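Long-range contacts in PKS_KS domain-containing protein (Photorhabdus luminescens subsp. laumondii, PDB 6SMO), which probably acts as a beta-ketoacyl synthase (3-oxoacyl-[acyl-carrier-protein] synthase) of the thiolase superfamily, and is seen here with a bound pentaoxo-dodecanal chain: residues Ala201-Arg206 with Ala287-Val292; Ser252-Gly257 with Asn396-Asp401; Tyr328-Gly333 with Pro359-Lys364. All coordinates share one frame; numbering follows the deposited sequence.

Contact 1: Ala201-Arg206 with Ala287-Val292; sequences AMEHIR and AGYASV
Helix meets sheet where Met202, Glu203 and Arg206, on the last turns of helix 193-206, lie over Ala287, Gly288 and Tyr289 of strand 284-293. The axes of the two short segments approach to 9.4 Å, their directions 132° apart. Met202 makes the apolar part of the contact. Met202 SD sits 3.8 Å from Gly288 C, the carbonyl carbon. The bend at the end of the chain (chi3 72°) turns Met202 CE onto the strand, 3.9 Å from Tyr289 CB. That same methyl also lies above one face of the Arg206 guanidinium, toward its rim. At the edge of this guanidinium, near its plane, Arg206 NH2 comes within 3.2 Å of Ala287 O. The strand carries a classic beta bulge at Ala287 and Gly288, opposite Val436 of strand 431-438, just where Met202 SD and Arg206 NH2 meet it. On its other flank helix 193-206 packs through Ala201 and Ile205 against strands 212-219 and 263-271, consistent with the central helical layer of the layered thiolase fold. Glu203 reaches along an extended chain toward the Tyr289 ring, Glu203 OE1 lying 3.8 Å from Tyr289 CD2, with carboxylate and ring planes 52° apart. Asp318 of helix 306-319 joins the two segments through one carboxylate, as salt-bridge partner of Arg206 NH1 and acceptor for Tyr289 N, while the phenol OH of Tyr289 is held by Asp196, earlier on helix 193-206. Lys153 of a neighbouring subunit, a different ketoacyl-synthase-like protein, packs on Tyr289 as well.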
# COMPACT_ATOMS: atom_id res chain seq x y z
N ALA B 201 13.16 -2.43 -4.35
CA ALA B 201 14.01 -2.34 -5.56
C ALA B 201 15.49 -2.33 -5.16
O ALA B 201 16.29 -3.00 -5.84
CB ALA B 201 13.64 -1.12 -6.36
N MET B 202 15.83 -1.58 -4.11
CA MET B 202 17.20 -1.49 -3.54
C MET B 202 17.64 -2.87 -3.02
O MET B 202 18.80 -3.24 -3.26
CB MET B 202 17.25 -0.47 -2.39
CG MET B 202 18.65 -0.18 -1.89
SD MET B 202 18.66 0.49 -0.20
CE MET B 202 18.24 -0.97 0.74
N GLU B 203 16.73 -3.58 -2.34
CA GLU B 203 16.99 -4.92 -1.74
C GLU B 203 17.28 -5.94 -2.85
O GLU B 203 18.23 -6.73 -2.68
CB GLU B 203 15.81 -5.35 -0.87
CG GLU B 203 15.73 -4.60 0.45
CD GLU B 203 14.42 -4.76 1.20
OE1 GLU B 203 14.12 -3.89 2.05
OE2 GLU B 203 13.70 -5.74 0.94
N HIS B 204 16.50 -5.92 -3.93
CA HIS B 204 16.67 -6.82 -5.11
C HIS B 204 18.08 -6.68 -5.68
O HIS B 204 18.72 -7.72 -5.94
CB HIS B 204 15.60 -6.53 -6.19
CG HIS B 204 14.29 -7.19 -5.93
ND1 HIS B 204 13.13 -6.47 -5.75
CD2 HIS B 204 13.96 -8.49 -5.83
CE1 HIS B 204 12.13 -7.31 -5.55
NE2 HIS B 204 12.61 -8.55 -5.59
N ILE B 205 18.56 -5.44 -5.86
CA ILE B 205 19.89 -5.13 -6.47
C ILE B 205 20.99 -5.49 -5.47
O ILE B 205 21.97 -6.15 -5.89
CB ILE B 205 19.97 -3.65 -6.91
CG1 ILE B 205 18.90 -3.31 -7.96
CG2 ILE B 205 21.36 -3.31 -7.42
CD1 ILE B 205 18.64 -1.83 -8.11
N ARG B 206 20.84 -5.07 -4.21
CA ARG B 206 21.88 -5.20 -3.15
C ARG B 206 22.17 -6.68 -2.86
O ARG B 206 23.36 -7.02 -2.73
CB ARG B 206 21.46 -4.47 -1.87
CG ARG B 206 22.46 -4.60 -0.73
CD ARG B 206 22.49 -3.39 0.18
NE ARG B 206 21.44 -3.42 1.18
CZ ARG B 206 21.13 -2.42 2.00
NH1 ARG B 206 20.15 -2.56 2.87
NH2 ARG B 206 21.79 -1.28 1.94
N ALA B 287 21.69 4.58 -0.70
CA ALA B 287 22.60 3.93 0.27
C ALA B 287 21.83 2.97 1.19
O ALA B 287 22.29 1.83 1.37
CB ALA B 287 23.33 4.97 1.07
N GLY B 288 20.71 3.42 1.78
CA GLY B 288 19.94 2.65 2.78
C GLY B 288 18.46 2.95 2.75
O GLY B 288 18.06 3.99 2.18
N TYR B 289 17.66 2.06 3.35
CA TYR B 289 16.18 2.14 3.47
C TYR B 289 15.75 1.54 4.81
O TYR B 289 16.38 0.57 5.28
CB TYR B 289 15.52 1.40 2.30
CG TYR B 289 14.05 1.12 2.48
CD1 TYR B 289 13.10 2.12 2.35
CD2 TYR B 289 13.60 -0.16 2.79
CE1 TYR B 289 11.75 1.87 2.51
CE2 TYR B 289 12.25 -0.43 2.96
CZ TYR B 289 11.32 0.59 2.82
OH TYR B 289 9.99 0.34 2.98
N ALA B 290 14.69 2.10 5.40
CA ALA B 290 14.04 1.60 6.64
C ALA B 290 12.57 2.05 6.65
O ALA B 290 12.26 3.09 6.04
CB ALA B 290 14.78 2.11 7.85
N SER B 291 11.71 1.28 7.32
CA SER B 291 10.25 1.54 7.45
C SER B 291 9.74 0.99 8.79
O SER B 291 10.16 -0.11 9.17
CB SER B 291 9.49 0.96 6.29
OG SER B 291 8.15 1.42 6.28
N VAL B 292 8.87 1.76 9.46
CA VAL B 292 8.28 1.41 10.79
C VAL B 292 6.78 1.73 10.77
O VAL B 292 6.30 2.28 9.75
CB VAL B 292 8.99 2.17 11.93
CG1 VAL B 292 10.47 1.82 12.00
CG2 VAL B 292 8.80 3.68 11.82

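Contact 2: Ser252-Gly257 with Asn396-Asp401; sequences SLERDG and NYQTPD
Glu254 leans across from the loop 252-257 to Gln398 and Thr399, and its side chain is one polar link between two surface loops. Glu254 CB lies 3.9 Å from Gln398 OE1; Glu254 CG comes closer to Gln398 OE1, at 3.5 Å. The bend at chi2 (87°) then turns the carboxylate toward Thr399, its plane 51° from the Gln398 amide. At the tip Glu254 OE1 offers its syn lone pair to Thr399 N at 3.3 Å, and Glu254 OE2 accepts from Thr399 OG1 at 2.6 Å; Thr399 N is shared, weakly, with Glu254 OE2. The backbones are joined one residue earlier, where Leu253 N donates to Thr399 O over 3.1 Å, and Leu253 CD2 lies against the Thr399 CG2 methyl. Ser252 to Arg255 form a type I beta turn. With CG set between backbone N and carbonyl carbon (chi1 73°), the straight Arg255 chain brings its guanidinium back beside this turn, where Arg255 NH1 donates to Ser252 O at 2.8 Å. Arg255 NH1 also makes a salt bridge with Asp401 OD2, 3.2 Å away, approaching from above the carboxylate plane. The remaining guanidinium nitrogens serve the backbone elsewhere, NE bonding to Thr336 O and NH2 to Ala337 O, while Asp401 OD1 accepts from Asp403 N. Two carboxylates thus come from opposite loops, Glu254 met by neutral donors and the buried Asp401 by a cation as well as an amide, which probably helps keep both ionised, the cation mattering more for Asp401.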
# COMPACT_ATOMS: atom_id res chain seq x y z
N SER B 252 4.61 26.65 7.71
CA SER B 252 4.02 27.99 7.95
C SER B 252 2.93 27.89 9.02
O SER B 252 2.32 26.81 9.13
CB SER B 252 3.48 28.59 6.67
OG SER B 252 4.51 28.77 5.72
N LEU B 253 2.69 28.98 9.76
CA LEU B 253 1.71 29.05 10.87
C LEU B 253 0.28 29.04 10.31
O LEU B 253 -0.64 28.71 11.08
CB LEU B 253 1.99 30.32 11.68
CG LEU B 253 1.17 30.52 12.96
CD1 LEU B 253 1.19 29.28 13.84
CD2 LEU B 253 1.66 31.73 13.73
N GLU B 254 0.10 29.37 9.03
CA GLU B 254 -1.22 29.51 8.36
C GLU B 254 -1.75 28.15 7.87
O GLU B 254 -2.96 28.07 7.60
CB GLU B 254 -1.14 30.47 7.17
CG GLU B 254 -1.03 31.93 7.56
CD GLU B 254 0.38 32.44 7.82
OE1 GLU B 254 1.30 31.61 7.98
OE2 GLU B 254 0.56 33.67 7.86
N ARG B 255 -0.89 27.13 7.75
CA ARG B 255 -1.21 25.83 7.11
C ARG B 255 -2.41 25.18 7.81
O ARG B 255 -2.50 25.28 9.05
CB ARG B 255 0.01 24.90 7.13
CG ARG B 255 0.37 24.33 8.49
CD ARG B 255 1.68 23.56 8.44
NE ARG B 255 1.97 22.86 9.68
CZ ARG B 255 2.56 23.39 10.75
NH1 ARG B 255 2.93 24.66 10.76
NH2 ARG B 255 2.78 22.64 11.82
N ASP B 256 -3.31 24.55 7.03
CA ASP B 256 -4.57 23.93 7.53
C ASP B 256 -4.94 22.66 6.74
O ASP B 256 -6.09 22.21 6.89
CB ASP B 256 -5.72 24.94 7.44
CG ASP B 256 -6.08 25.34 6.02
OD1 ASP B 256 -5.15 25.55 5.22
OD2 ASP B 256 -7.29 25.45 5.73
N GLY B 257 -4.02 22.10 5.95
CA GLY B 257 -4.27 20.90 5.12
C GLY B 257 -3.42 20.86 3.87
O GLY B 257 -2.83 21.91 3.52
N ASN B 396 5.72 29.88 -0.53
CA ASN B 396 4.48 30.27 0.19
C ASN B 396 4.74 30.30 1.70
O ASN B 396 3.77 30.11 2.46
CB ASN B 396 3.31 29.35 -0.16
CG ASN B 396 3.15 29.13 -1.65
OD1 ASN B 396 3.43 30.02 -2.45
ND2 ASN B 396 2.70 27.94 -2.04
N TYR B 397 5.99 30.55 2.12
CA TYR B 397 6.38 30.67 3.54
C TYR B 397 5.98 32.06 4.05
O TYR B 397 6.68 33.05 3.72
CB TYR B 397 7.87 30.40 3.74
CG TYR B 397 8.26 30.20 5.19
CD1 TYR B 397 8.14 28.96 5.79
CD2 TYR B 397 8.74 31.25 5.96
CE1 TYR B 397 8.49 28.76 7.12
CE2 TYR B 397 9.09 31.07 7.29
CZ TYR B 397 8.96 29.82 7.87
OH TYR B 397 9.31 29.63 9.18
N GLN B 398 4.88 32.13 4.80
CA GLN B 398 4.27 33.39 5.30
C GLN B 398 4.80 33.66 6.72
O GLN B 398 5.98 34.05 6.83
CB GLN B 398 2.74 33.29 5.21
CG GLN B 398 2.23 33.18 3.78
CD GLN B 398 0.82 32.65 3.71
OE1 GLN B 398 -0.06 33.08 4.45
NE2 GLN B 398 0.59 31.70 2.81
N THR B 399 3.97 33.45 7.75
CA THR B 399 4.33 33.68 9.18
C THR B 399 5.09 32.47 9.70
O THR B 399 4.62 31.34 9.56
CB THR B 399 3.09 33.97 10.03
OG1 THR B 399 2.29 34.94 9.35
CG2 THR B 399 3.43 34.48 11.41
N PRO B 400 6.28 32.65 10.32
CA PRO B 400 7.04 31.53 10.88
C PRO B 400 6.36 30.96 12.14
O PRO B 400 5.99 31.73 13.01
CB PRO B 400 8.41 32.14 11.22
CG PRO B 400 8.12 33.61 11.44
CD PRO B 400 6.98 33.94 10.50
N ASP B 401 6.21 29.63 12.19
CA ASP B 401 5.62 28.88 13.34
C ASP B 401 6.67 28.79 14.44
O ASP B 401 7.82 28.44 14.17
CB ASP B 401 5.14 27.50 12.90
CG ASP B 401 4.17 26.83 13.86
OD1 ASP B 401 4.51 26.73 15.06
OD2 ASP B 401 3.09 26.41 13.41

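Contact 3: Tyr328-Gly333 with Pro359-Lys364; sequences YISAHG and PINSLK
One face of the His332 imidazole carries the end of Lys364, whose NZ stands 3.6 Å above the ring plane toward the rim; Lys364 CE makes a CH-pi contact, 4.1 Å from the His332 ring centroid. The Tyr328 ring has Ser330 N over one face and Asn361 ND2 at its edge, with the Asn361 amide turned 83° from the ring. From within the amide plane, Asn361 ND2 donates to Tyr328 OH in a bent bond of 2.8 Å; Asn361 OD1 lies 2.7 Å from Tyr328 OH. Asn361 reaches this position because CG is tucked between backbone N and carbonyl carbon (chi1 57°), and the two N-H groups of its ND2 are shared among Tyr328 OH, His392 O and Glu385. Behind these groups the backbones pair as parallel strands: Ile329 N donates to Pro359 O, and Asn361 N to Ile329 O, both at 3.3 Å. Ile329 and Ile360 lie side by side on one sheet face, Ile329 CD1 4.0 Å from Ile360 CG1. Helix 337-350, whose Ile347 packs against both, completes a beta-alpha-beta unit with strands 326-330 and 360-361, the latter the outermost strand at this end of the sheet within this chain. Past the paired residues Ser362 OG donates to Gly333 O, and weakly accepts from Lys364 N in a capping bond ahead of helix 364-367. The Lys364 ammonium is bonded to His332 O, though the modelled length is doubtful, and forms a salt bridge with Glu378; a water accepts from Lys364 NZ at 2.9 Å and is weakly bonded to His332 ND1. With Glu343 taking the backbone N-H groups of His332 and Gly333, Glu343 and Lys364 together hold the His332 backbone, which probably helps place the imidazole beside the ligand.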
# COMPACT_ATOMS: atom_id res chain seq x y z
N TYR B 328 21.48 17.69 4.51
CA TYR B 328 20.26 18.04 3.73
C TYR B 328 19.17 16.97 3.94
O TYR B 328 19.51 15.77 3.98
CB TYR B 328 20.57 18.20 2.24
CG TYR B 328 19.34 18.33 1.38
CD1 TYR B 328 18.54 19.46 1.46
CD2 TYR B 328 18.96 17.32 0.51
CE1 TYR B 328 17.39 19.59 0.69
CE2 TYR B 328 17.81 17.44 -0.26
CZ TYR B 328 17.03 18.57 -0.18
OH TYR B 328 15.91 18.68 -0.94
N ILE B 329 17.91 17.41 4.06
CA ILE B 329 16.72 16.54 4.28
C ILE B 329 15.60 16.98 3.33
O ILE B 329 15.20 18.16 3.40
CB ILE B 329 16.27 16.60 5.76
CG1 ILE B 329 17.37 16.12 6.72
CG2 ILE B 329 14.98 15.82 5.97
CD1 ILE B 329 17.21 16.62 8.13
N SER B 330 15.13 16.07 2.47
CA SER B 330 13.92 16.24 1.62
C SER B 330 12.70 15.72 2.39
O SER B 330 12.32 14.55 2.19
CB SER B 330 14.08 15.53 0.30
OG SER B 330 12.88 15.61 -0.47
N ALA B 331 12.12 16.56 3.25
CA ALA B 331 11.02 16.18 4.17
C ALA B 331 9.73 15.94 3.38
O ALA B 331 9.61 16.47 2.25
CB ALA B 331 10.82 17.25 5.22
N HIS B 332 8.80 15.21 4.00
CA HIS B 332 7.48 14.88 3.43
C HIS B 332 6.69 16.17 3.22
O HIS B 332 6.18 16.35 2.11
CB HIS B 332 6.78 13.91 4.40
CG HIS B 332 5.43 13.45 3.96
ND1 HIS B 332 5.27 12.44 3.07
CD2 HIS B 332 4.20 13.85 4.32
CE1 HIS B 332 3.99 12.24 2.88
NE2 HIS B 332 3.32 13.09 3.63
N GLY B 333 6.64 17.03 4.24
CA GLY B 333 6.05 18.39 4.17
C GLY B 333 4.67 18.49 3.53
O GLY B 333 4.58 19.22 2.55
N PRO B 359 19.62 22.52 5.93
CA PRO B 359 18.50 22.88 5.06
C PRO B 359 17.50 21.73 4.89
O PRO B 359 17.91 20.64 4.52
CB PRO B 359 19.17 23.22 3.71
CG PRO B 359 20.61 23.52 4.07
CD PRO B 359 20.91 22.62 5.24
N ILE B 360 16.22 21.99 5.19
CA ILE B 360 15.08 21.04 5.07
C ILE B 360 14.04 21.68 4.15
O ILE B 360 13.73 22.86 4.36
CB ILE B 360 14.49 20.71 6.45
CG1 ILE B 360 15.56 20.24 7.44
CG2 ILE B 360 13.36 19.70 6.34
CD1 ILE B 360 15.21 20.48 8.89
N ASN B 361 13.52 20.94 3.16
CA ASN B 361 12.51 21.49 2.20
C ASN B 361 11.38 20.48 1.97
O ASN B 361 11.54 19.30 2.33
CB ASN B 361 13.15 21.91 0.87
CG ASN B 361 13.90 20.80 0.17
OD1 ASN B 361 13.89 19.65 0.61
ND2 ASN B 361 14.55 21.13 -0.94
N SER B 362 10.28 20.97 1.39
CA SER B 362 9.10 20.19 0.94
C SER B 362 8.74 20.63 -0.49
O SER B 362 8.53 21.84 -0.69
CB SER B 362 7.93 20.38 1.87
OG SER B 362 6.79 19.69 1.40
N LEU B 363 8.67 19.69 -1.43
CA LEU B 363 8.32 19.95 -2.85
C LEU B 363 6.81 20.18 -2.98
O LEU B 363 6.39 20.78 -3.98
CB LEU B 363 8.77 18.77 -3.72
CG LEU B 363 8.87 19.05 -5.22
CD1 LEU B 363 10.12 19.86 -5.53
CD2 LEU B 363 8.86 17.76 -6.02
N LYS B 364 6.03 19.72 -1.99
CA LYS B 364 4.55 19.78 -1.98
C LYS B 364 4.06 21.24 -1.91
O LYS B 364 2.85 21.45 -2.12
CB LYS B 364 3.98 18.97 -0.82
CG LYS B 364 4.20 17.46 -0.91
CD LYS B 364 3.55 16.69 0.22
CE LYS B 364 3.77 15.20 0.15
NZ LYS B 364 5.17 14.82 0.42
O HOH W 1 6.94 12.47 0.22

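Contacts 1 and 3 both reach the large mixed sheet, through strand 284-293 and through the pair 326-330 and 360-361; their centres are 20 Å apart. Contact 2 lies out at the surface, its centre 15 Å from that of contact 3 and 34 Å from that of contact 1. None of the three touch, contacts 2 and 3 coming nearest, at about 6 Å between atoms. Contact 3 is the one beside the pocket: the His332 side chain is about 6 Å from the bound pentaoxo-dodecanal, whose pocket includes Cys191 and His369, consistent with the family's Cys-His-His site. In contact 1, the Tyr289 side chain is about 14 Å from that ligand.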